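Tegument protein UL51 (Human herpesvirus 1, PDB 6T5A) probably takes part in the egress of virus particles from the perinuclear space and in the secondary envelopment of cytoplasmic capsids at trans-Golgi-derived membranes. Local coordinates at residues Arg57-Ala62 against Leu114-Ser119; Val74-Leu79 against Lys101-Ala106. The protein carries 1 engineered substitution. One frame throughout, in Å; residues are numbered along the deposited sequence.

Interaction 1 of 2, residues Arg57-Ala62 against Leu114-Ser119; sequences RRLVKA and LQMYMS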
loop_
_atom_site.group_PDB
_atom_site.type_symbol
_atom_site.label_atom_id
_atom_site.label_comp_id
_atom_site.label_asym_id
_atom_site.label_seq_id
_atom_site.Cartn_x
_atom_site.Cartn_y
_atom_site.Cartn_z
ATOM N N ARG A 57 -10.692 -22.830 22.797
ATOM C CA ARG A 57 -11.519 -24.041 22.937
ATOM C C ARG A 57 -10.843 -25.098 23.838
ATOM O O ARG A 57 -11.521 -25.699 24.678
ATOM C CB ARG A 57 -11.955 -24.595 21.568
ATOM C CG ARG A 57 -13.065 -23.699 20.975
ATOM C CD ARG A 57 -13.455 -23.977 19.535
ATOM N NE ARG A 57 -14.553 -23.099 19.111
ATOM C CZ ARG A 57 -15.005 -23.005 17.863
ATOM N NH1 ARG A 57 -14.451 -23.727 16.892
ATOM N NH2 ARG A 57 -16.008 -22.180 17.572
ATOM N N ARG A 58 -9.514 -25.244 23.743
ATOM C CA ARG A 58 -8.755 -26.170 24.603
ATOM C C ARG A 58 -8.758 -25.678 26.063
ATOM O O ARG A 58 -8.883 -26.489 26.981
ATOM C CB ARG A 58 -7.316 -26.319 24.104
ATOM C CG ARG A 58 -7.199 -27.138 22.808
ATOM C CD ARG A 58 -5.777 -27.149 22.294
ATOM N NE ARG A 58 -4.895 -27.910 23.181
ATOM C CZ ARG A 58 -3.570 -27.939 23.082
ATOM N NH1 ARG A 58 -2.949 -27.230 22.145
ATOM N NH2 ARG A 58 -2.853 -28.671 23.927
ATOM N N LEU A 59 -8.645 -24.345 26.263
ATOM C CA LEU A 59 -8.656 -23.732 27.587
ATOM C C LEU A 59 -10.038 -23.761 28.247
ATOM O O LEU A 59 -10.111 -23.852 29.463
ATOM C CB LEU A 59 -8.116 -22.302 27.544
ATOM C CG LEU A 59 -6.607 -22.163 27.399
ATOM C CD1 LEU A 59 -6.262 -20.849 26.743
ATOM C CD2 LEU A 59 -5.908 -22.295 28.749
ATOM N N VAL A 60 -11.122 -23.682 27.450
ATOM C CA VAL A 60 -12.502 -23.781 27.941
ATOM C C VAL A 60 -12.715 -25.216 28.466
ATOM O O VAL A 60 -13.310 -25.392 29.534
ATOM C CB VAL A 60 -13.550 -23.346 26.869
ATOM C CG1 VAL A 60 -14.955 -23.824 27.220
ATOM C CG2 VAL A 60 -13.547 -21.824 26.684
ATOM N N LYS A 61 -12.181 -26.224 27.750
ATOM C CA LYS A 61 -12.239 -27.623 28.200
ATOM C C LYS A 61 -11.411 -27.811 29.473
ATOM O O LYS A 61 -11.865 -28.485 30.399
ATOM C CB LYS A 61 -11.765 -28.581 27.102
ATOM C CG LYS A 61 -12.832 -28.851 26.040
ATOM C CD LYS A 61 -12.287 -29.730 24.914
ATOM C CE LYS A 61 -13.301 -29.982 23.818
ATOM N NZ LYS A 61 -13.457 -28.816 22.907
ATOM N N ALA A 62 -10.232 -27.145 29.549
ATOM C CA ALA A 62 -9.316 -27.205 30.692
ATOM C C ALA A 62 -9.872 -26.566 31.973
ATOM O O ALA A 62 -9.252 -26.721 33.025
ATOM C CB ALA A 62 -7.980 -26.578 30.325
ATOM N N LEU A 114 0.012 -28.217 32.998
ATOM C CA LEU A 114 1.373 -27.887 32.561
ATOM C C LEU A 114 1.723 -28.491 31.205
ATOM O O LEU A 114 2.408 -27.834 30.425
ATOM C CB LEU A 114 2.422 -28.284 33.604
ATOM C CG LEU A 114 2.425 -27.478 34.909
ATOM C CD1 LEU A 114 3.165 -28.237 36.009
ATOM C CD2 LEU A 114 3.014 -26.098 34.708
ATOM N N GLN A 115 1.238 -29.714 30.917
ATOM C CA GLN A 115 1.466 -30.408 29.648
ATOM C C GLN A 115 0.783 -29.659 28.494
ATOM O O GLN A 115 1.385 -29.503 27.427
ATOM C CB GLN A 115 0.996 -31.869 29.742
ATOM C CG GLN A 115 1.458 -32.752 28.583
ATOM C CD GLN A 115 1.103 -34.213 28.760
ATOM O OE1 GLN A 115 0.302 -34.605 29.624
ATOM N NE2 GLN A 115 1.697 -35.057 27.930
ATOM N N MET A 116 -0.449 -29.161 28.724
ATOM C CA MET A 116 -1.197 -28.364 27.746
ATOM C C MET A 116 -0.497 -27.018 27.479
ATOM O O MET A 116 -0.369 -26.630 26.321
ATOM C CB MET A 116 -2.648 -28.161 28.201
ATOM C CG MET A 116 -3.480 -27.326 27.242
ATOM S SD MET A 116 -5.044 -26.752 27.942
ATOM C CE MET A 116 -4.464 -25.715 29.265
ATOM N N TYR A 117 -0.032 -26.327 28.538
ATOM C CA TYR A 117 0.657 -25.044 28.411
ATOM C C TYR A 117 2.046 -25.189 27.791
ATOM O O TYR A 117 2.371 -24.477 26.839
ATOM C CB TYR A 117 0.754 -24.338 29.770
ATOM C CG TYR A 117 -0.422 -23.440 30.086
ATOM C CD1 TYR A 117 -1.550 -23.934 30.734
ATOM C CD2 TYR A 117 -0.404 -22.088 29.748
ATOM C CE1 TYR A 117 -2.632 -23.104 31.040
ATOM C CE2 TYR A 117 -1.468 -21.245 30.073
ATOM C CZ TYR A 117 -2.584 -21.761 30.707
ATOM O OH TYR A 117 -3.639 -20.931 30.998
ATOM N N MET A 118 2.860 -26.103 28.339
ATOM C CA MET A 118 4.225 -26.386 27.891
ATOM C C MET A 118 4.203 -27.647 27.029
ATOM O O MET A 118 4.555 -28.740 27.495
ATOM C CB MET A 118 5.181 -26.536 29.097
ATOM C CG MET A 118 5.155 -25.353 30.058
ATOM S SD MET A 118 5.491 -25.841 31.773
ATOM C CE MET A 118 7.294 -25.868 31.750
ATOM N N SER A 119 3.733 -27.495 25.780
ATOM C CA SER A 119 3.633 -28.581 24.805
ATOM C C SER A 119 4.997 -28.939 24.209
ATOM O O SER A 119 5.911 -28.115 24.190
ATOM C CB SER A 119 2.649 -28.217 23.699
ATOM O OG SER A 119 1.342 -28.042 24.221
#
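The backbones stay well apart where Arg-58 faces Met-116, with 8.5 Å between their CA atoms as the nearest such pair, and the ends of helices 46-61 and 94-117 run roughly antiparallel. Met-116 bridges this separation. With CG anti to the backbone N (chi1 179°) and the chain bending only at its last torsion (chi3 63°), its thioether reaches straight across and turns the methyl group into the other helix. There Met-116 CE lies 3.7 Å from Leu-59 CD2 and 3.8 Å from Ala-62 CB, an apolar contact between two largely buried residues and the methionine tip. Leu-59 CD2 also meets Tyr-117, at 3.5 Å from its OH, the leucine branch crossing the tyrosine side chain at about a right angle. On the solvent side the side chains of Arg-58 and Met-116 lie alongside, pointing opposite ways; Arg-58 NH2 stands 3.6 Å from Met-116 CG. Met-118 leaves helical geometry, and the poorly ordered Ser-119 folds back, its OG giving a weak hydrogen bond (3.1 Å) to Met-116 O. That carbonyl also has a weak bond from a glycerol. The contact joins the C-terminal ends of helices 46-61 and 94-117, beside the start of helix 63-82, and a chain of another protein packs on Leu-59, Ala-62 and Tyr-117, where it also hydrogen-bonds Tyr-117 OH.

Interaction 2 of 2, residues Val74-Leu79 against Lys101-Ala106; sequences VNLERL and KMRRLA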
loop_
_atom_site.group_PDB
_atom_site.type_symbol
_atom_site.label_atom_id
_atom_site.label_comp_id
_atom_site.label_asym_id
_atom_site.label_seq_id
_atom_site.Cartn_x
_atom_site.Cartn_y
_atom_site.Cartn_z
ATOM N N VAL A 74 -9.272 -26.341 48.362
ATOM C CA VAL A 74 -10.290 -26.015 49.386
ATOM C C VAL A 74 -10.324 -27.166 50.407
ATOM O O VAL A 74 -10.330 -26.910 51.615
ATOM C CB VAL A 74 -11.686 -25.737 48.773
ATOM C CG1 VAL A 74 -12.777 -25.704 49.852
ATOM C CG2 VAL A 74 -11.680 -24.441 47.955
ATOM N N ASN A 75 -10.316 -28.427 49.922
ATOM C CA ASN A 75 -10.318 -29.591 50.818
ATOM C C ASN A 75 -9.095 -29.603 51.710
ATOM O O ASN A 75 -9.229 -29.902 52.882
ATOM C CB ASN A 75 -10.473 -30.911 50.062
ATOM C CG ASN A 75 -11.856 -31.139 49.514
ATOM O OD1 ASN A 75 -12.808 -30.455 49.862
ATOM N ND2 ASN A 75 -12.002 -32.108 48.631
ATOM N N LEU A 76 -7.927 -29.215 51.181
ATOM C CA LEU A 76 -6.689 -29.112 51.965
ATOM C C LEU A 76 -6.811 -28.050 53.062
ATOM O O LEU A 76 -6.393 -28.294 54.192
ATOM C CB LEU A 76 -5.471 -28.859 51.055
ATOM C CG LEU A 76 -4.961 -30.108 50.309
ATOM C CD1 LEU A 76 -4.014 -29.751 49.190
ATOM C CD2 LEU A 76 -4.314 -31.125 51.263
ATOM N N GLU A 77 -7.434 -26.895 52.745
ATOM C CA GLU A 77 -7.669 -25.825 53.722
ATOM C C GLU A 77 -8.650 -26.301 54.808
ATOM O O GLU A 77 -8.414 -26.047 55.990
ATOM C CB GLU A 77 -8.201 -24.563 53.029
ATOM C CG GLU A 77 -8.338 -23.397 53.991
ATOM C CD GLU A 77 -9.143 -22.232 53.459
ATOM O OE1 GLU A 77 -8.690 -21.584 52.491
ATOM O OE2 GLU A 77 -10.226 -21.962 54.024
ATOM N N ARG A 78 -9.727 -27.020 54.411
ATOM C CA ARG A 78 -10.720 -27.559 55.350
ATOM C C ARG A 78 -10.080 -28.574 56.315
ATOM O O ARG A 78 -10.403 -28.577 57.511
ATOM C CB ARG A 78 -11.898 -28.198 54.603
ATOM C CG ARG A 78 -12.860 -27.171 54.021
ATOM C CD ARG A 78 -13.889 -27.784 53.089
ATOM N NE ARG A 78 -14.877 -26.771 52.706
ATOM C CZ ARG A 78 -15.970 -27.001 51.989
ATOM N NH1 ARG A 78 -16.227 -28.218 51.524
ATOM N NH2 ARG A 78 -16.808 -26.015 51.716
ATOM N N LEU A 79 -9.163 -29.411 55.796
ATOM C CA LEU A 79 -8.459 -30.415 56.596
ATOM C C LEU A 79 -7.509 -29.765 57.601
ATOM O O LEU A 79 -7.433 -30.221 58.748
ATOM C CB LEU A 79 -7.703 -31.410 55.701
ATOM C CG LEU A 79 -8.577 -32.430 54.941
ATOM C CD1 LEU A 79 -7.861 -32.963 53.689
ATOM C CD2 LEU A 79 -9.047 -33.572 55.861
ATOM N N LYS A 101 -4.205 -37.827 49.665
ATOM C CA LYS A 101 -5.128 -38.049 48.550
ATOM C C LYS A 101 -5.413 -36.737 47.790
ATOM O O LYS A 101 -5.416 -36.729 46.559
ATOM C CB LYS A 101 -6.432 -38.672 49.065
ATOM C CG LYS A 101 -7.390 -39.137 47.969
ATOM C CD LYS A 101 -8.695 -39.682 48.559
ATOM C CE LYS A 101 -9.664 -40.195 47.512
ATOM N NZ LYS A 101 -10.313 -39.094 46.747
ATOM N N MET A 102 -5.661 -35.640 48.531
ATOM C CA MET A 102 -5.941 -34.331 47.949
ATOM C C MET A 102 -4.721 -33.744 47.267
ATOM O O MET A 102 -4.860 -33.143 46.189
ATOM C CB MET A 102 -6.547 -33.367 48.982
ATOM C CG MET A 102 -7.956 -33.751 49.406
ATOM S SD MET A 102 -9.111 -33.731 48.012
ATOM C CE MET A 102 -9.394 -35.499 47.763
ATOM N N ARG A 103 -3.528 -33.934 47.885
ATOM C CA ARG A 103 -2.249 -33.469 47.334
ATOM C C ARG A 103 -1.926 -34.189 46.032
ATOM O O ARG A 103 -1.510 -33.540 45.076
ATOM C CB ARG A 103 -1.094 -33.606 48.339
ATOM C CG ARG A 103 -1.138 -32.561 49.439
ATOM C CD ARG A 103 0.122 -32.567 50.288
ATOM N NE ARG A 103 -0.045 -31.764 51.502
ATOM C CZ ARG A 103 0.078 -32.237 52.736
ATOM N NH1 ARG A 103 0.394 -33.511 52.939
ATOM N NH2 ARG A 103 -0.094 -31.436 53.782
ATOM N N ARG A 104 -2.163 -35.510 45.971
ATOM C CA ARG A 104 -1.909 -36.300 44.759
ATOM C C ARG A 104 -2.851 -35.928 43.603
ATOM O O ARG A 104 -2.395 -35.836 42.457
ATOM C CB ARG A 104 -1.960 -37.809 45.042
ATOM C CG ARG A 104 -0.763 -38.300 45.846
ATOM C CD ARG A 104 -0.841 -39.794 46.122
ATOM N NE ARG A 104 0.234 -40.230 47.015
ATOM C CZ ARG A 104 1.447 -40.594 46.610
ATOM N NH1 ARG A 104 1.752 -40.597 45.317
ATOM N NH2 ARG A 104 2.364 -40.963 47.496
ATOM N N LEU A 105 -4.153 -35.724 43.893
ATOM C CA LEU A 105 -5.106 -35.350 42.850
ATOM C C LEU A 105 -4.793 -33.950 42.309
ATOM O O LEU A 105 -4.801 -33.768 41.088
ATOM C CB LEU A 105 -6.576 -35.506 43.304
ATOM C CG LEU A 105 -7.694 -35.199 42.252
ATOM C CD1 LEU A 105 -7.580 -36.079 40.989
ATOM C CD2 LEU A 105 -9.081 -35.348 42.861
ATOM N N ALA A 106 -4.443 -32.987 43.202
ATOM C CA ALA A 106 -4.055 -31.628 42.802
ATOM C C ALA A 106 -2.796 -31.689 41.919
ATOM O O ALA A 106 -2.753 -31.025 40.882
ATOM C CB ALA A 106 -3.807 -30.759 44.023
#
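The carboxamide of Asn-75 turns its amino group to the sulfur of Met-102: ND2 points an N-H at SD from 3.4 Å in a weak but nearly straight bond (169°). The same SD also lies 3.7 Å from Asn-75 CB, the carbon that carries the amide. Within helix 63-82, Val-74 CG1 sits 3.7 Å above one face of the Arg-78 guanidinium, offset toward its rim. The guanidinium of Arg-103 is met obliquely by Leu-76 CD2; closer contact is made by the aliphatic stem, with Arg-103 CG 3.9 Å from Leu-76 CD2. Leu-76 thus fits between two neighbours on the opposing helix, since its CG also lies 3.9 Å from Met-102 CB. These residues sit on an antiparallel helical hairpin, helix 63-82 returning as helix 94-117, a pairing reminiscent of ESCRT-III proteins. The local axes come within 9.8 Å at 160°. In Met-102, CG beside the backbone N and the bend at chi2 (-62°) put the sulfur against Asn-75; the torsion beyond only sets where CE points. Met-102 CG stays a looser 4.4 Å from Leu-79 CD1. Toward the turn Leu-79 packs on His-98 and Gln-99; the other way Ala-106 meets Tyr-69 and Cys-72.

Overall arrangement
From the N terminus the chain passes through strand 28-38 before entering helix 46-61, whose last turn supplies the first half of interaction 1. Helix 63-82 follows almost at once and carries the first half of interaction 2; after a turn of which residues 84-89 are not modelled, helix 94-117 answers both. Interaction 2 therefore closes the shorter loop, of 21 residues, and lies wholly within the 51-residue loop that interaction 1 closes, so the two nest without crossing. Their centres are 22 Å apart and they do not touch. Interaction 2 holds the hairpin toward its turn, whereas interaction 1 ties the hairpin's far end to the preceding helix, near the centre of the chain.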